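Local structure of translation initiation factor eIF2 assembly protein (Schizosaccharomyces pombe, 4ZGP) at residues P114-T128 against V141-L155. The protein acts as an ATP-dependent folding chaperone with an ATP-grasp fold, binding the gamma subunit of eIF2 so that it can assemble with the alpha and beta subunits. Sequence-based numbering, arbitrary orientation.
With ADP (adenosine-5'-diphosphate), chain C.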
loop_
_atom_site.group_PDB
_atom_site.type_symbol
_atom_site.label_atom_id
_atom_site.label_comp_id
_atom_site.label_asym_id
_atom_site.label_seq_id
_atom_site.Cartn_x
_atom_site.Cartn_y
_atom_site.Cartn_z
ATOM N N PRO A 114 10.515 0.223 2.394
ATOM C CA PRO A 114 10.548 -0.365 1.053
ATOM C C PRO A 114 9.267 -1.102 0.705
ATOM O O PRO A 114 8.615 -1.600 1.619
ATOM C CB PRO A 114 11.698 -1.356 1.143
ATOM C CG PRO A 114 11.587 -1.847 2.602
ATOM C CD PRO A 114 11.178 -0.633 3.392
ATOM N N LYS A 115 8.926 -1.183 -0.576
ATOM C CA LYS A 115 7.835 -2.081 -1.018
ATOM C C LYS A 115 8.074 -2.414 -2.494
ATOM O O LYS A 115 8.915 -1.780 -3.134
ATOM C CB LYS A 115 6.450 -1.437 -0.798
ATOM C CG LYS A 115 6.201 -0.181 -1.622
ATOM C CD LYS A 115 4.818 0.462 -1.349
ATOM C CE LYS A 115 3.704 -0.327 -2.044
ATOM N NZ LYS A 115 2.324 0.204 -1.750
ATOM N N LEU A 116 7.395 -3.423 -3.034
ATOM C CA LEU A 116 7.424 -3.610 -4.480
ATOM C C LEU A 116 6.157 -2.968 -5.039
ATOM O O LEU A 116 5.666 -1.989 -4.472
ATOM C CB LEU A 116 7.559 -5.080 -4.881
ATOM C CG LEU A 116 8.793 -5.817 -4.334
ATOM C CD1 LEU A 116 8.940 -7.175 -4.988
ATOM C CD2 LEU A 116 10.089 -5.000 -4.484
ATOM N N ASN A 117 5.648 -3.477 -6.158
ATOM C CA ASN A 117 4.618 -2.737 -6.863
ATOM C C ASN A 117 3.364 -2.546 -6.033
ATOM O O ASN A 117 2.704 -1.520 -6.164
ATOM C CB ASN A 117 4.234 -3.418 -8.186
ATOM C CG ASN A 117 5.442 -3.710 -9.095
ATOM O OD1 ASN A 117 6.456 -4.264 -8.653
ATOM N ND2 ASN A 117 5.322 -3.352 -10.375
ATOM N N TRP A 118 3.016 -3.522 -5.198
ATOM C CA TRP A 118 1.743 -3.396 -4.468
ATOM C C TRP A 118 1.858 -3.463 -2.953
ATOM O O TRP A 118 1.197 -2.687 -2.266
ATOM C CB TRP A 118 0.731 -4.464 -4.900
ATOM C CG TRP A 118 0.434 -4.455 -6.364
ATOM C CD1 TRP A 118 -0.506 -3.695 -7.019
ATOM C CD2 TRP A 118 1.093 -5.230 -7.358
ATOM N NE1 TRP A 118 -0.458 -3.958 -8.374
ATOM C CE2 TRP A 118 0.501 -4.912 -8.604
ATOM C CE3 TRP A 118 2.120 -6.186 -7.317
ATOM C CZ2 TRP A 118 0.916 -5.496 -9.793
ATOM C CZ3 TRP A 118 2.525 -6.769 -8.497
ATOM C CH2 TRP A 118 1.923 -6.422 -9.724
ATOM N N SER A 119 2.674 -4.381 -2.435
ATOM C CA SER A 119 2.594 -4.737 -1.018
ATOM C C SER A 119 3.791 -4.276 -0.176
ATOM O O SER A 119 4.942 -4.518 -0.521
ATOM C CB SER A 119 2.436 -6.254 -0.878
ATOM O OG SER A 119 1.383 -6.732 -1.695
ATOM N N THR A 120 3.482 -3.600 0.916
ATOM C CA THR A 120 4.466 -3.206 1.931
ATOM C C THR A 120 4.689 -4.402 2.856
ATOM O O THR A 120 3.722 -5.045 3.256
ATOM C CB THR A 120 3.966 -1.954 2.709
ATOM O OG1 THR A 120 3.686 -0.897 1.772
ATOM C CG2 THR A 120 4.976 -1.460 3.731
ATOM N N PRO A 121 5.961 -4.712 3.185
ATOM C CA PRO A 121 6.303 -5.892 3.992
ATOM C C PRO A 121 5.994 -5.690 5.472
ATOM O O PRO A 121 6.843 -5.857 6.353
ATOM C CB PRO A 121 7.813 -6.058 3.735
ATOM C CG PRO A 121 8.302 -4.683 3.470
ATOM C CD PRO A 121 7.169 -4.021 2.695
ATOM N N LYS A 122 4.751 -5.328 5.746
ATOM C CA LYS A 122 4.311 -5.039 7.105
ATOM C C LYS A 122 4.310 -6.318 7.939
ATOM O O LYS A 122 4.320 -6.281 9.170
ATOM C CB LYS A 122 2.917 -4.409 7.098
ATOM C CG LYS A 122 1.894 -5.221 6.328
ATOM C CD LYS A 122 0.470 -4.707 6.527
ATOM C CE LYS A 122 -0.522 -5.436 5.619
ATOM N NZ LYS A 122 -0.428 -5.014 4.183
ATOM N N ASP A 123 4.304 -7.451 7.254
ATOM C CA ASP A 123 4.190 -8.746 7.926
ATOM C C ASP A 123 5.533 -9.254 8.393
ATOM O O ASP A 123 5.622 -10.300 9.035
ATOM C CB ASP A 123 3.579 -9.775 6.990
ATOM C CG ASP A 123 4.470 -10.053 5.788
ATOM O OD1 ASP A 123 4.732 -9.108 5.000
ATOM O OD2 ASP A 123 4.930 -11.202 5.646
ATOM N N ALA A 124 6.583 -8.524 8.052
ATOM C CA ALA A 124 7.927 -9.056 8.187
ATOM C C ALA A 124 8.712 -8.347 9.277
ATOM O O ALA A 124 9.947 -8.389 9.290
ATOM C CB ALA A 124 8.667 -8.962 6.851
ATOM N N LEU A 125 7.995 -7.709 10.195
ATOM C CA LEU A 125 8.633 -7.026 11.315
ATOM C C LEU A 125 9.450 -7.970 12.195
ATOM O O LEU A 125 10.428 -7.551 12.815
ATOM C CB LEU A 125 7.586 -6.312 12.166
ATOM C CG LEU A 125 7.496 -4.817 11.854
ATOM C CD1 LEU A 125 7.272 -4.613 10.369
ATOM C CD2 LEU A 125 6.400 -4.146 12.660
ATOM N N TRP A 126 9.047 -9.240 12.232
ATOM C CA TRP A 126 9.695 -10.252 13.067
ATOM C C TRP A 126 11.168 -10.442 12.738
ATOM O O TRP A 126 11.922 -10.959 13.568
ATOM C CB TRP A 126 8.961 -11.601 12.950
ATOM C CG TRP A 126 8.785 -12.078 11.546
ATOM C CD1 TRP A 126 7.722 -11.829 10.727
ATOM C CD2 TRP A 126 9.700 -12.881 10.784
ATOM N NE1 TRP A 126 7.918 -12.422 9.499
ATOM C CE2 TRP A 126 9.121 -13.078 9.509
ATOM C CE3 TRP A 126 10.953 -13.450 11.050
ATOM C CZ2 TRP A 126 9.748 -13.822 8.510
ATOM C CZ3 TRP A 126 11.576 -14.189 10.050
ATOM C CH2 TRP A 126 10.975 -14.363 8.796
ATOM N N ILE A 127 11.599 -10.033 11.549
ATOM C CA ILE A 127 12.996 -10.261 11.197
ATOM C C ILE A 127 13.882 -9.045 11.445
ATOM O O ILE A 127 15.101 -9.119 11.332
ATOM C CB ILE A 127 13.153 -10.701 9.731
ATOM C CG1 ILE A 127 14.515 -11.404 9.567
ATOM C CG2 ILE A 127 12.957 -9.501 8.790
ATOM C CD1 ILE A 127 14.739 -12.136 8.286
ATOM N N THR A 128 13.288 -7.919 11.800
ATOM C CA THR A 128 14.095 -6.714 11.936
ATOM C C THR A 128 14.735 -6.624 13.313
ATOM O O THR A 128 14.137 -7.013 14.316
ATOM C CB THR A 128 13.270 -5.455 11.691
ATOM O OG1 THR A 128 12.240 -5.367 12.683
ATOM C CG2 THR A 128 12.658 -5.501 10.298
ATOM N N VAL A 141 16.811 -2.883 3.857
ATOM C CA VAL A 141 15.765 -2.923 2.841
ATOM C C VAL A 141 15.596 -4.345 2.297
ATOM O O VAL A 141 14.483 -4.883 2.246
ATOM C CB VAL A 141 16.078 -1.950 1.685
ATOM C CG1 VAL A 141 15.303 -2.334 0.417
ATOM C CG2 VAL A 141 15.805 -0.505 2.116
ATOM N N LEU A 142 16.711 -4.961 1.925
ATOM C CA LEU A 142 16.694 -6.254 1.255
ATOM C C LEU A 142 16.257 -7.372 2.192
ATOM O O LEU A 142 15.530 -8.283 1.795
ATOM C CB LEU A 142 18.082 -6.563 0.673
ATOM C CG LEU A 142 18.475 -5.683 -0.523
ATOM C CD1 LEU A 142 19.965 -5.771 -0.836
ATOM C CD2 LEU A 142 17.664 -6.086 -1.732
ATOM N N LEU A 143 16.709 -7.298 3.436
ATOM C CA LEU A 143 16.361 -8.323 4.411
ATOM C C LEU A 143 14.853 -8.292 4.662
ATOM O O LEU A 143 14.182 -9.333 4.663
ATOM C CB LEU A 143 17.160 -8.106 5.700
ATOM C CG LEU A 143 17.186 -9.187 6.772
ATOM C CD1 LEU A 143 18.593 -9.311 7.337
ATOM C CD2 LEU A 143 16.238 -8.800 7.866
ATOM N N LEU A 144 14.311 -7.088 4.820
ATOM C CA LEU A 144 12.884 -6.936 5.080
ATOM C C LEU A 144 12.040 -7.421 3.893
ATOM O O LEU A 144 11.050 -8.138 4.067
ATOM C CB LEU A 144 12.569 -5.474 5.412
ATOM C CG LEU A 144 11.163 -5.086 5.870
ATOM C CD1 LEU A 144 10.742 -5.835 7.144
ATOM C CD2 LEU A 144 11.106 -3.587 6.110
ATOM N N LEU A 145 12.439 -7.052 2.682
ATOM C CA LEU A 145 11.696 -7.483 1.500
ATOM C C LEU A 145 11.767 -8.987 1.283
ATOM O O LEU A 145 10.787 -9.604 0.868
ATOM C CB LEU A 145 12.210 -6.775 0.242
ATOM C CG LEU A 145 11.987 -5.262 0.180
ATOM C CD1 LEU A 145 12.592 -4.712 -1.105
ATOM C CD2 LEU A 145 10.501 -4.932 0.260
ATOM N N LYS A 146 12.937 -9.568 1.533
ATOM C CA LYS A 146 13.126 -11.005 1.340
ATOM C C LYS A 146 12.258 -11.834 2.296
ATOM O O LYS A 146 11.880 -12.965 1.974
ATOM C CB LYS A 146 14.607 -11.374 1.520
ATOM C CG LYS A 146 14.970 -12.776 1.057
ATOM C CD LYS A 146 16.416 -13.126 1.393
ATOM C CE LYS A 146 16.498 -14.038 2.615
ATOM N NZ LYS A 146 17.895 -14.459 2.928
ATOM N N SER A 147 11.926 -11.275 3.457
ATOM C CA SER A 147 11.256 -12.065 4.498
ATOM C C SER A 147 9.740 -11.940 4.493
ATOM O O SER A 147 9.054 -12.588 5.287
ATOM C CB SER A 147 11.784 -11.666 5.869
ATOM O OG SER A 147 13.188 -11.597 5.824
ATOM N N SER A 148 9.214 -11.104 3.607
ATOM C CA SER A 148 7.780 -10.858 3.569
ATOM C C SER A 148 6.998 -11.830 2.700
ATOM O O SER A 148 7.346 -12.036 1.529
ATOM C CB SER A 148 7.505 -9.439 3.066
ATOM O OG SER A 148 6.112 -9.253 2.877
ATOM N N ASP A 149 5.917 -12.381 3.264
ATOM C CA ASP A 149 4.922 -13.151 2.504
ATOM C C ASP A 149 4.215 -12.271 1.466
ATOM O O ASP A 149 3.886 -12.718 0.354
ATOM C CB ASP A 149 3.847 -13.750 3.429
ATOM C CG ASP A 149 4.411 -14.722 4.466
ATOM O OD1 ASP A 149 5.258 -15.563 4.110
ATOM O OD2 ASP A 149 3.994 -14.634 5.641
ATOM N N PHE A 150 3.933 -11.031 1.858
ATOM C CA PHE A 150 3.227 -10.104 0.985
ATOM C C PHE A 150 4.065 -9.808 -0.235
ATOM O O PHE A 150 3.562 -9.819 -1.351
ATOM C CB PHE A 150 2.889 -8.803 1.719
ATOM C CG PHE A 150 1.854 -8.960 2.798
ATOM C CD1 PHE A 150 0.724 -9.727 2.586
ATOM C CD2 PHE A 150 2.007 -8.332 4.022
ATOM C CE1 PHE A 150 -0.241 -9.870 3.587
ATOM C CE2 PHE A 150 1.050 -8.478 5.028
ATOM C CZ PHE A 150 -0.072 -9.249 4.807
ATOM N N VAL A 151 5.349 -9.536 -0.014
ATOM C CA VAL A 151 6.267 -9.249 -1.115
ATOM C C VAL A 151 6.369 -10.466 -2.033
ATOM O O VAL A 151 6.353 -10.336 -3.255
ATOM C CB VAL A 151 7.672 -8.835 -0.588
ATOM C CG1 VAL A 151 8.681 -8.804 -1.712
ATOM C CG2 VAL A 151 7.595 -7.476 0.099
ATOM N N ALA A 152 6.437 -11.651 -1.431
ATOM C CA ALA A 152 6.489 -12.900 -2.180
ATOM C C ALA A 152 5.232 -13.083 -3.020
ATOM O O ALA A 152 5.287 -13.631 -4.120
ATOM C CB ALA A 152 6.672 -14.096 -1.227
ATOM N N HIS A 153 4.100 -12.624 -2.500
ATOM C CA HIS A 153 2.865 -12.703 -3.264
ATOM C C HIS A 153 2.898 -11.783 -4.485
ATOM O O HIS A 153 2.406 -12.153 -5.557
ATOM C CB HIS A 153 1.649 -12.369 -2.402
ATOM C CG HIS A 153 0.354 -12.652 -3.092
ATOM N ND1 HIS A 153 -0.175 -13.924 -3.185
ATOM C CD2 HIS A 153 -0.492 -11.842 -3.771
ATOM C CE1 HIS A 153 -1.311 -13.876 -3.860
ATOM N NE2 HIS A 153 -1.524 -12.625 -4.229
ATOM N N ASP A 154 3.477 -10.595 -4.319
ATOM C CA ASP A 154 3.676 -9.686 -5.446
ATOM C C ASP A 154 4.523 -10.344 -6.530
ATOM O O ASP A 154 4.246 -10.211 -7.727
ATOM C CB ASP A 154 4.391 -8.399 -5.007
ATOM C CG ASP A 154 3.475 -7.401 -4.296
ATOM O OD1 ASP A 154 2.348 -7.751 -3.883
ATOM O OD2 ASP A 154 3.926 -6.250 -4.121
ATOM N N LEU A 155 5.586 -11.015 -6.089
ATOM C CA LEU A 155 6.580 -11.590 -6.993
ATOM C C LEU A 155 6.085 -12.820 -7.759
ATOM O O LEU A 155 6.510 -13.060 -8.892
ATOM C CB LEU A 155 7.849 -11.959 -6.201
ATOM C CG LEU A 155 8.767 -10.772 -5.901
ATOM C CD1 LEU A 155 10.023 -11.219 -5.188
ATOM C CD2 LEU A 155 9.125 -10.016 -7.183
HETATM P PB ADP C . -0.448 -1.779 2.641
HETATM O O1B ADP C . -1.452 -0.925 1.883
HETATM O O2B ADP C . 0.136 -2.915 1.820
HETATM O O3B ADP C . -0.949 -2.103 4.033
HETATM P PA ADP C . 0.941 0.690 3.249
HETATM O O1A ADP C . -0.468 1.228 3.275
HETATM O O2A ADP C . 2.040 1.315 2.405
HETATM O O3A ADP C . 0.889 -0.876 2.853
HETATM O "O5'" ADP C . 1.453 0.685 4.770
HETATM C "C5'" ADP C . 1.508 -0.502 5.562
HETATM C "C4'" ADP C . 1.787 -0.014 6.973
HETATM O "O4'" ADP C . 3.155 0.386 7.072
HETATM C "C3'" ADP C . 0.954 1.220 7.284
HETATM O "O3'" ADP C . -0.194 0.882 8.069
HETATM C "C2'" ADP C . 1.885 2.149 8.033
HETATM O "O2'" ADP C . 1.656 2.080 9.443
HETATM C "C1'" ADP C . 3.283 1.647 7.736
HETATM N N9 ADP C . 3.918 2.618 6.811
HETATM C C8 ADP C . 3.670 2.708 5.486
HETATM N N7 ADP C . 4.410 3.701 4.922
HETATM C C5 ADP C . 5.152 4.265 5.902
HETATM C C6 ADP C . 6.152 5.355 5.984
HETATM N N6 ADP C . 6.492 6.041 4.861
HETATM N N1 ADP C . 6.700 5.632 7.197
HETATM C C2 ADP C . 6.349 4.926 8.295
HETATM N N3 ADP C . 5.448 3.921 8.294
HETATM C C4 ADP C . 4.826 3.547 7.144
HETATM O O HOH W 1 6.045 -5.910 -2.262
HETATM O O HOH W 2 6.813 -12.508 6.811
#
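In this ATP-grasp protein the loop after strand 112-115, which carries nucleotide-binding residues, is held at two carboxylates, where Asp-154 meets Trp-118 and Ser-119 and Asp-123 meets Ser-148 and Asp-149. Asp-154 OD2 takes Ser-119 N on its syn lone pair (2.8 Å) and Trp-118 N from above the carboxylate plane (3.1 Å), while OD1 accepts from Ser-119 OG at 2.6 Å; with both oxygens held, the carboxylate's rotation is fixed. A water links the same OD2 to Leu-116 N and Ser-119 O. The Trp-118 ring presents its CE3 edge to Asp-154, its plane 87° from the carboxylate. At the N-terminus of helix 149-157, Asp-123 OD1 receives Ser-148 OG and OD2 receives Asp-149 N (2.8 Å); the same Ser-148 hydroxyl, as N-cap, accepts from Val-151 N. Lys-122 crosses the Phe-150 ring in an off-centre cation-pi contact, and its bend at chi4 (-74°) brings NZ to ADP O3B, 3.0 Å away. Between the carboxylates, Pro-121 CB presses tightly on Ser-148 CB (3.5 Å), and its CG meets Leu-144 CG. Leu-116 CD1 packs against Val-151 and Leu-155, and Pro-114 lies on Leu-144 and Leu-145, which also touches strand 180-184 and helix 56-62, while Val-141 reaches helix 95-107.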